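Local coordinates for carboxypeptidase 1 (Deinococcus radiodurans str. R1, PDB 5GIV), which probably acts as a zinc-dependent carboxypeptidase of the M32 family, releasing amino acids one at a time from the C-terminus of peptides with broad specificity, at residues A189-G194 against V343-I348; M336-N341 against G498-V503. All coordinates share one frame; numbering follows the deposited sequence.

Contact 1. Residues A189-G194 against V343-I348; sequences AVIAAG and VSRSLI
I191 and V190, on the last turn of helix 169-193, pack against the loop that follows helix 333-339 and leads to helix 357-372. The backbones come closest at I191 and S344, whose CA atoms are 6.0 Å apart, and no hydrogen bond crosses between the two segments.

The tight part has two layers. On the inner side, V190 CG1 lies 3.7 Å from V343 CB, the two valines crossing at about a right angle. V190 is buried: L355 and, from helix 487-501, Y497 and Y501 also touch it, while V343 shares L355 and Y497. I191 forms the second layer and has the largest interface of any residue in the pair of segments. Its CG1 stands opposite the carbonyl carbon (chi1 -69°) and its chain runs on extended (chi2 167°), which carries CD1 over the loop backbone to 3.9 Å from S344 CA and 3.5 Å from R345 CG.

Outward the contact thins to one long side chain. R345, extended from CG to NE, reaches out from the loop across I191, and CD1 of I191 sits 3.7 Å above one guanidinium face, offset toward the rim. CG2 of the same isoleucine reaches R345 NH1 at 3.9 Å. S344 is likewise exposed and meets I191 mainly through its backbone, its N hydrogen-bonded to D353 in the same loop.

Across the segments everything is van der Waals contact. The polar link is made just outside, by a salt bridge from R345 NH2 to D188 OD1, one residue before the helical segment. The chemistry is thus divided: the apolar contact is undirected, whereas the arginine's charge is paired with D188 while its flat group lies over I191.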
ATOM      1  N   ALA A 189      34.465  -9.353  30.197  1.00 25.30           N
ATOM      2  CA  ALA A 189      35.495 -10.325  29.844  1.00 25.35           C
ATOM      3  C   ALA A 189      35.603 -10.479  28.339  1.00 25.17           C
ATOM      4  O   ALA A 189      36.713 -10.581  27.801  1.00 25.10           O
ATOM      5  CB  ALA A 189      35.211 -11.680  30.491  1.00 25.58           C
ATOM      6  N   VAL A 190      34.466 -10.484  27.638  1.00 21.53           N
ATOM      7  CA  VAL A 190      34.514 -10.593  26.183  1.00 21.38           C
ATOM      8  C   VAL A 190      35.191  -9.368  25.584  1.00 21.19           C
ATOM      9  O   VAL A 190      36.055  -9.485  24.707  1.00 21.09           O
ATOM     10  CB  VAL A 190      33.106 -10.806  25.603  1.00 21.35           C
ATOM     11  CG1 VAL A 190      33.142 -10.663  24.104  1.00 21.18           C
ATOM     12  CG2 VAL A 190      32.584 -12.188  25.978  1.00 21.54           C
ATOM     13  N   ILE A 191      34.851  -8.180  26.077  1.00 21.80           N
ATOM     14  CA  ILE A 191      35.454  -6.967  25.544  1.00 21.63           C
ATOM     15  C   ILE A 191      36.946  -6.939  25.819  1.00 21.65           C
ATOM     16  O   ILE A 191      37.730  -6.469  24.986  1.00 21.51           O
ATOM     17  CB  ILE A 191      34.748  -5.735  26.134  1.00 21.56           C
ATOM     18  CG1 ILE A 191      33.315  -5.642  25.583  1.00 21.49           C
ATOM     19  CG2 ILE A 191      35.576  -4.471  25.890  1.00 21.41           C
ATOM     20  CD1 ILE A 191      32.435  -4.661  26.319  1.00 21.46           C
ATOM     21  N   ALA A 192      37.372  -7.466  26.970  1.00 24.80           N
ATOM     22  CA  ALA A 192      38.781  -7.446  27.328  1.00 24.79           C
ATOM     23  C   ALA A 192      39.575  -8.505  26.592  1.00 24.75           C
ATOM     24  O   ALA A 192      40.793  -8.361  26.455  1.00 24.66           O
ATOM     25  CB  ALA A 192      38.958  -7.628  28.838  1.00 24.96           C
ATOM     26  N   ALA A 193      38.919  -9.563  26.120  1.00 20.55           N
ATOM     27  CA  ALA A 193      39.630 -10.602  25.383  1.00 20.51           C
ATOM     28  C   ALA A 193      40.024 -10.146  23.977  1.00 20.32           C
ATOM     29  O   ALA A 193      41.082 -10.536  23.476  1.00 20.22           O
ATOM     30  CB  ALA A 193      38.781 -11.865  25.319  1.00 20.66           C
ATOM     31  N   GLY A 194      39.208  -9.333  23.327  1.00 25.57           N
ATOM     32  CA  GLY A 194      39.542  -8.937  21.972  1.00 25.39           C
ATOM     33  C   GLY A 194      38.595  -9.550  20.947  1.00 25.39           C
ATOM     34  O   GLY A 194      38.006 -10.619  21.160  1.00 25.53           O
ATOM     35  N   VAL A 343      31.111  -8.122  20.327  1.00 17.11           N
ATOM     36  CA  VAL A 343      30.525  -7.464  21.491  1.00 17.10           C
ATOM     37  C   VAL A 343      31.285  -6.172  21.749  1.00 17.11           C
ATOM     38  O   VAL A 343      32.499  -6.111  21.541  1.00 17.12           O
ATOM     39  CB  VAL A 343      30.582  -8.365  22.748  1.00 17.09           C
ATOM     40  CG1 VAL A 343      30.128  -7.587  23.982  1.00 17.08           C
ATOM     41  CG2 VAL A 343      29.757  -9.627  22.562  1.00 17.09           C
ATOM     42  N   SER A 344      30.575  -5.134  22.187  1.00 20.28           N
ATOM     43  CA  SER A 344      31.234  -3.909  22.632  1.00 20.21           C
ATOM     44  C   SER A 344      30.204  -2.993  23.274  1.00 20.16           C
ATOM     45  O   SER A 344      29.023  -3.026  22.922  1.00 20.12           O
ATOM     46  CB  SER A 344      31.930  -3.181  21.478  1.00 20.07           C
ATOM     47  OG  SER A 344      30.977  -2.645  20.587  1.00 19.96           O
ATOM     48  N   ARG A 345      30.673  -2.157  24.195  1.00 33.63           N
ATOM     49  CA  ARG A 345      29.828  -1.115  24.759  1.00 33.56           C
ATOM     50  C   ARG A 345      29.580  -0.066  23.690  1.00 33.39           C
ATOM     51  O   ARG A 345      30.526   0.541  23.181  1.00 33.31           O
ATOM     52  CB  ARG A 345      30.498  -0.478  25.968  1.00 33.63           C
ATOM     53  CG  ARG A 345      31.060  -1.479  26.931  1.00 33.82           C
ATOM     54  CD  ARG A 345      31.925  -0.804  27.976  1.00 33.87           C
ATOM     55  NE  ARG A 345      32.608  -1.821  28.764  1.00 34.06           N
ATOM     56  CZ  ARG A 345      33.918  -2.040  28.730  1.00 34.11           C
ATOM     57  NH1 ARG A 345      34.710  -1.286  27.972  1.00 33.96           N
ATOM     58  NH2 ARG A 345      34.435  -3.011  29.474  1.00 34.30           N
ATOM     59  N   SER A 346      28.318   0.142  23.339  1.00 19.87           N
ATOM     60  CA  SER A 346      27.958   1.041  22.253  1.00 19.73           C
ATOM     61  C   SER A 346      26.807   1.923  22.718  1.00 19.66           C
ATOM     62  O   SER A 346      26.306   1.785  23.839  1.00 19.72           O
ATOM     63  CB  SER A 346      27.599   0.265  20.976  1.00 19.72           C
ATOM     64  OG  SER A 346      26.567  -0.688  21.212  1.00 19.79           O
ATOM     65  N   LEU A 347      26.408   2.854  21.854  1.00 19.61           N
ATOM     66  CA  LEU A 347      25.421   3.873  22.192  1.00 19.55           C
ATOM     67  C   LEU A 347      23.999   3.544  21.734  1.00 19.54           C
ATOM     68  O   LEU A 347      23.041   3.910  22.421  1.00 19.52           O
ATOM     69  CB  LEU A 347      25.829   5.207  21.563  1.00 19.43           C
ATOM     70  CG  LEU A 347      27.122   5.856  22.037  1.00 19.42           C
ATOM     71  CD1 LEU A 347      27.414   7.086  21.177  1.00 19.32           C
ATOM     72  CD2 LEU A 347      27.038   6.226  23.527  1.00 19.47           C
ATOM     73  N   ILE A 348      23.835   2.866  20.602  1.00 17.21           N
ATOM     74  CA  ILE A 348      22.526   2.691  19.984  1.00 17.22           C
ATOM     75  C   ILE A 348      21.939   1.370  20.452  1.00 17.19           C
ATOM     76  O   ILE A 348      22.522   0.304  20.215  1.00 17.18           O
ATOM     77  CB  ILE A 348      22.621   2.726  18.451  1.00 17.24           C
ATOM     78  CG1 ILE A 348      23.341   3.995  17.976  1.00 17.28           C
ATOM     79  CG2 ILE A 348      21.231   2.558  17.834  1.00 17.25           C
ATOM     80  CD1 ILE A 348      22.722   5.270  18.473  1.00 17.29           C
TER

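Contact 2. Residues M336-N341 against G498-V503; sequences MYRAVN and GELYGV
Y337 holds CG anti to its backbone N (chi1 160°), and L500 has an unusual chi1 of -93°; together these bring ring and isobutyl group in from opposite directions at a helix-helix contact of the largely helical M32 fold, where the ends of helices 333-339 and 487-501 meet. L500 contributes the largest single share of the interface. Its CD2 comes within 3.5 Å of Y337 CE2 and 3.8 Å of R338 CG, with the R338 guanidinium farther off, one face turned to it, while CD1 packs at 3.6 Å on N341 CB.

Polar groups frame this leucine. R338 bends at chi3, which leaves NH2 3.1 Å from L500 O, and its NH1 forms a salt bridge with E334. N341 ND2 donates to Y337 O at 2.9 Å, back to the helix it follows, and also to R308 O; its OD1 accepts from K496, so both ends of this buried amide are satisfied. A water accepts from Y337 OH and donates to E499 OE1, which is also paired with R310. Finally, Y501 OH donates to N341 O at 2.8 Å, the acceptor lying in the plane of the tyrosine ring and the hydroxyl tilted 30° from the carbonyl plane.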
ATOM      1  N   MET A 336      33.265 -15.991   9.462  1.00 22.54           N
ATOM      2  CA  MET A 336      31.980 -15.334   9.297  1.00 22.56           C
ATOM      3  C   MET A 336      31.084 -15.582  10.504  1.00 22.67           C
ATOM      4  O   MET A 336      30.365 -14.675  10.944  1.00 22.64           O
ATOM      5  CB  MET A 336      31.309 -15.805   8.009  1.00 22.58           C
ATOM      6  CG  MET A 336      29.947 -15.185   7.769  1.00 22.56           C
ATOM      7  SD  MET A 336      30.046 -13.398   7.552  1.00 22.45           S
ATOM      8  CE  MET A 336      31.084 -13.306   6.118  1.00 22.38           C
ATOM      9  N   TYR A 337      31.127 -16.797  11.068  1.00 21.23           N
ATOM     10  CA  TYR A 337      30.361 -17.064  12.282  1.00 21.32           C
ATOM     11  C   TYR A 337      30.838 -16.204  13.446  1.00 21.32           C
ATOM     12  O   TYR A 337      30.022 -15.701  14.229  1.00 21.34           O
ATOM     13  CB  TYR A 337      30.435 -18.546  12.653  1.00 21.45           C
ATOM     14  CG  TYR A 337      30.096 -18.811  14.105  1.00 21.58           C
ATOM     15  CD1 TYR A 337      28.792 -18.753  14.559  1.00 21.63           C
ATOM     16  CD2 TYR A 337      31.097 -19.109  15.024  1.00 21.65           C
ATOM     17  CE1 TYR A 337      28.487 -18.985  15.889  1.00 21.75           C
ATOM     18  CE2 TYR A 337      30.805 -19.349  16.354  1.00 21.77           C
ATOM     19  CZ  TYR A 337      29.504 -19.287  16.782  1.00 21.83           C
ATOM     20  OH  TYR A 337      29.220 -19.525  18.107  1.00 21.98           O
ATOM     21  N   ARG A 338      32.148 -16.031  13.594  1.00 27.23           N
ATOM     22  CA  ARG A 338      32.620 -15.217  14.707  1.00 27.24           C
ATOM     23  C   ARG A 338      32.314 -13.742  14.488  1.00 27.10           C
ATOM     24  O   ARG A 338      32.041 -13.018  15.451  1.00 27.09           O
ATOM     25  CB  ARG A 338      34.117 -15.422  14.923  1.00 27.23           C
ATOM     26  CG  ARG A 338      34.507 -16.866  15.153  1.00 27.36           C
ATOM     27  CD  ARG A 338      36.021 -17.030  15.124  1.00 27.30           C
ATOM     28  NE  ARG A 338      36.580 -17.103  16.467  1.00 27.38           N
ATOM     29  CZ  ARG A 338      36.779 -18.245  17.116  1.00 27.53           C
ATOM     30  NH1 ARG A 338      36.476 -19.401  16.528  1.00 27.60           N
ATOM     31  NH2 ARG A 338      37.287 -18.237  18.346  1.00 27.61           N
ATOM     32  N   ALA A 339      32.334 -13.286  13.235  1.00 21.16           N
ATOM     33  CA  ALA A 339      32.173 -11.866  12.963  1.00 21.05           C
ATOM     34  C   ALA A 339      30.767 -11.366  13.260  1.00 21.05           C
ATOM     35  O   ALA A 339      30.592 -10.171  13.528  1.00 20.99           O
ATOM     36  CB  ALA A 339      32.532 -11.575  11.511  1.00 20.96           C
ATOM     37  N   VAL A 340      29.759 -12.244  13.231  1.00 17.18           N
ATOM     38  CA  VAL A 340      28.394 -11.833  13.537  1.00 17.18           C
ATOM     39  C   VAL A 340      28.121 -11.851  15.033  1.00 17.16           C
ATOM     40  O   VAL A 340      26.974 -11.634  15.444  1.00 17.15           O
ATOM     41  CB  VAL A 340      27.336 -12.699  12.812  1.00 17.19           C
ATOM     42  CG1 VAL A 340      27.636 -12.808  11.311  1.00 17.21           C
ATOM     43  CG2 VAL A 340      27.177 -14.061  13.473  1.00 17.18           C
ATOM     44  N   ASN A 341      29.115 -12.181  15.852  1.00 17.15           N
ATOM     45  CA  ASN A 341      28.966 -12.294  17.296  1.00 17.13           C
ATOM     46  C   ASN A 341      29.991 -11.445  18.033  1.00 17.13           C
ATOM     47  O   ASN A 341      30.507 -11.841  19.081  1.00 17.12           O
ATOM     48  CB  ASN A 341      29.070 -13.749  17.754  1.00 17.14           C
ATOM     49  CG  ASN A 341      27.902 -14.595  17.292  1.00 17.15           C
ATOM     50  OD1 ASN A 341      26.765 -14.382  17.717  1.00 17.14           O
ATOM     51  ND2 ASN A 341      28.179 -15.583  16.444  1.00 17.16           N
ATOM     52  N   GLY A 498      31.435 -17.887  26.178  1.00 30.34           N
ATOM     53  CA  GLY A 498      32.552 -18.560  26.814  1.00 30.49           C
ATOM     54  C   GLY A 498      33.404 -19.314  25.814  1.00 30.44           C
ATOM     55  O   GLY A 498      34.633 -19.268  25.876  1.00 30.40           O
ATOM     56  N   GLU A 499      32.765 -19.977  24.848  1.00 43.98           N
ATOM     57  CA  GLU A 499      33.505 -20.759  23.865  1.00 43.93           C
ATOM     58  C   GLU A 499      34.063 -19.898  22.734  1.00 43.68           C
ATOM     59  O   GLU A 499      35.119 -20.228  22.180  1.00 43.58           O
ATOM     60  CB  GLU A 499      32.613 -21.864  23.297  1.00 44.05           C
ATOM     61  CG  GLU A 499      33.375 -22.968  22.577  1.00 44.08           C
ATOM     62  CD  GLU A 499      33.558 -22.692  21.092  1.00 43.89           C
ATOM     63  OE1 GLU A 499      32.573 -22.265  20.446  1.00 43.85           O
ATOM     64  OE2 GLU A 499      34.680 -22.897  20.569  1.00 43.79           O
ATOM     65  N   LEU A 500      33.379 -18.803  22.379  1.00 24.63           N
ATOM     66  CA  LEU A 500      33.869 -17.931  21.314  1.00 24.39           C
ATOM     67  C   LEU A 500      35.131 -17.195  21.736  1.00 24.29           C
ATOM     68  O   LEU A 500      36.080 -17.088  20.952  1.00 24.14           O
ATOM     69  CB  LEU A 500      32.792 -16.923  20.905  1.00 24.27           C
ATOM     70  CG  LEU A 500      31.871 -17.300  19.744  1.00 24.22           C
ATOM     71  CD1 LEU A 500      30.665 -16.384  19.687  1.00 24.13           C
ATOM     72  CD2 LEU A 500      32.631 -17.256  18.430  1.00 24.08           C
ATOM     73  N   TYR A 501      35.177 -16.712  22.979  1.00 20.05           N
ATOM     74  CA  TYR A 501      36.247 -15.834  23.428  1.00 19.96           C
ATOM     75  C   TYR A 501      37.175 -16.468  24.456  1.00 20.09           C
ATOM     76  O   TYR A 501      38.063 -15.775  24.974  1.00 20.02           O
ATOM     77  CB  TYR A 501      35.651 -14.537  24.000  1.00 19.93           C
ATOM     78  CG  TYR A 501      34.950 -13.738  22.935  1.00 19.76           C
ATOM     79  CD1 TYR A 501      33.658 -14.050  22.534  1.00 19.77           C
ATOM     80  CD2 TYR A 501      35.613 -12.716  22.273  1.00 19.58           C
ATOM     81  CE1 TYR A 501      33.035 -13.327  21.529  1.00 19.62           C
ATOM     82  CE2 TYR A 501      35.008 -11.996  21.273  1.00 19.44           C
ATOM     83  CZ  TYR A 501      33.722 -12.301  20.902  1.00 19.46           C
ATOM     84  OH  TYR A 501      33.137 -11.573  19.894  1.00 19.32           O
ATOM     85  N   GLY A 502      36.990 -17.747  24.778  1.00 29.42           N
ATOM     86  CA  GLY A 502      37.813 -18.363  25.805  1.00 29.53           C
ATOM     87  C   GLY A 502      37.693 -17.674  27.144  1.00 29.66           C
ATOM     88  O   GLY A 502      38.711 -17.411  27.793  1.00 29.62           O
ATOM     89  N   VAL A 503      36.478 -17.347  27.561  1.00 33.32           N
ATOM     90  CA  VAL A 503      36.281 -16.683  28.843  1.00 33.45           C
ATOM     91  C   VAL A 503      35.339 -17.488  29.720  1.00 33.73           C
ATOM     92  O   VAL A 503      35.093 -17.109  30.867  1.00 33.87           O
ATOM     93  CB  VAL A 503      35.754 -15.241  28.662  1.00 33.29           C
ATOM     94  CG1 VAL A 503      36.713 -14.429  27.820  1.00 33.04           C
ATOM     95  CG2 VAL A 503      34.378 -15.249  28.026  1.00 33.24           C
ATOM     96  OXT VAL A 503      34.809 -18.525  29.310  1.00 33.82           O
TER
HETATM   97  O   HOH W   1      30.344 -20.500  20.399  1.00 28.31           O

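Overall arrangement
The centres of contacts 1 and 2 are 12 Å apart, on the same side of the chain's centre, and both lie away from the zinc site. Their segments alternate along the sequence: 189-194, 336-341, 343-348, then 498-503. Only one residue separates the two middle segments, so the end of helix 333-339 and its following loop serve one contact each. The C-terminal end of the chain links them: Y501, at the end of helix 487-501, has CZ 3.6 Å from V190 CG1, and the terminal V503 has CG1 3.8 Å from A189 O. This end is thereby packed between helix 169-193 and helix 333-339, joining distant parts of the sequence in one peripheral cluster.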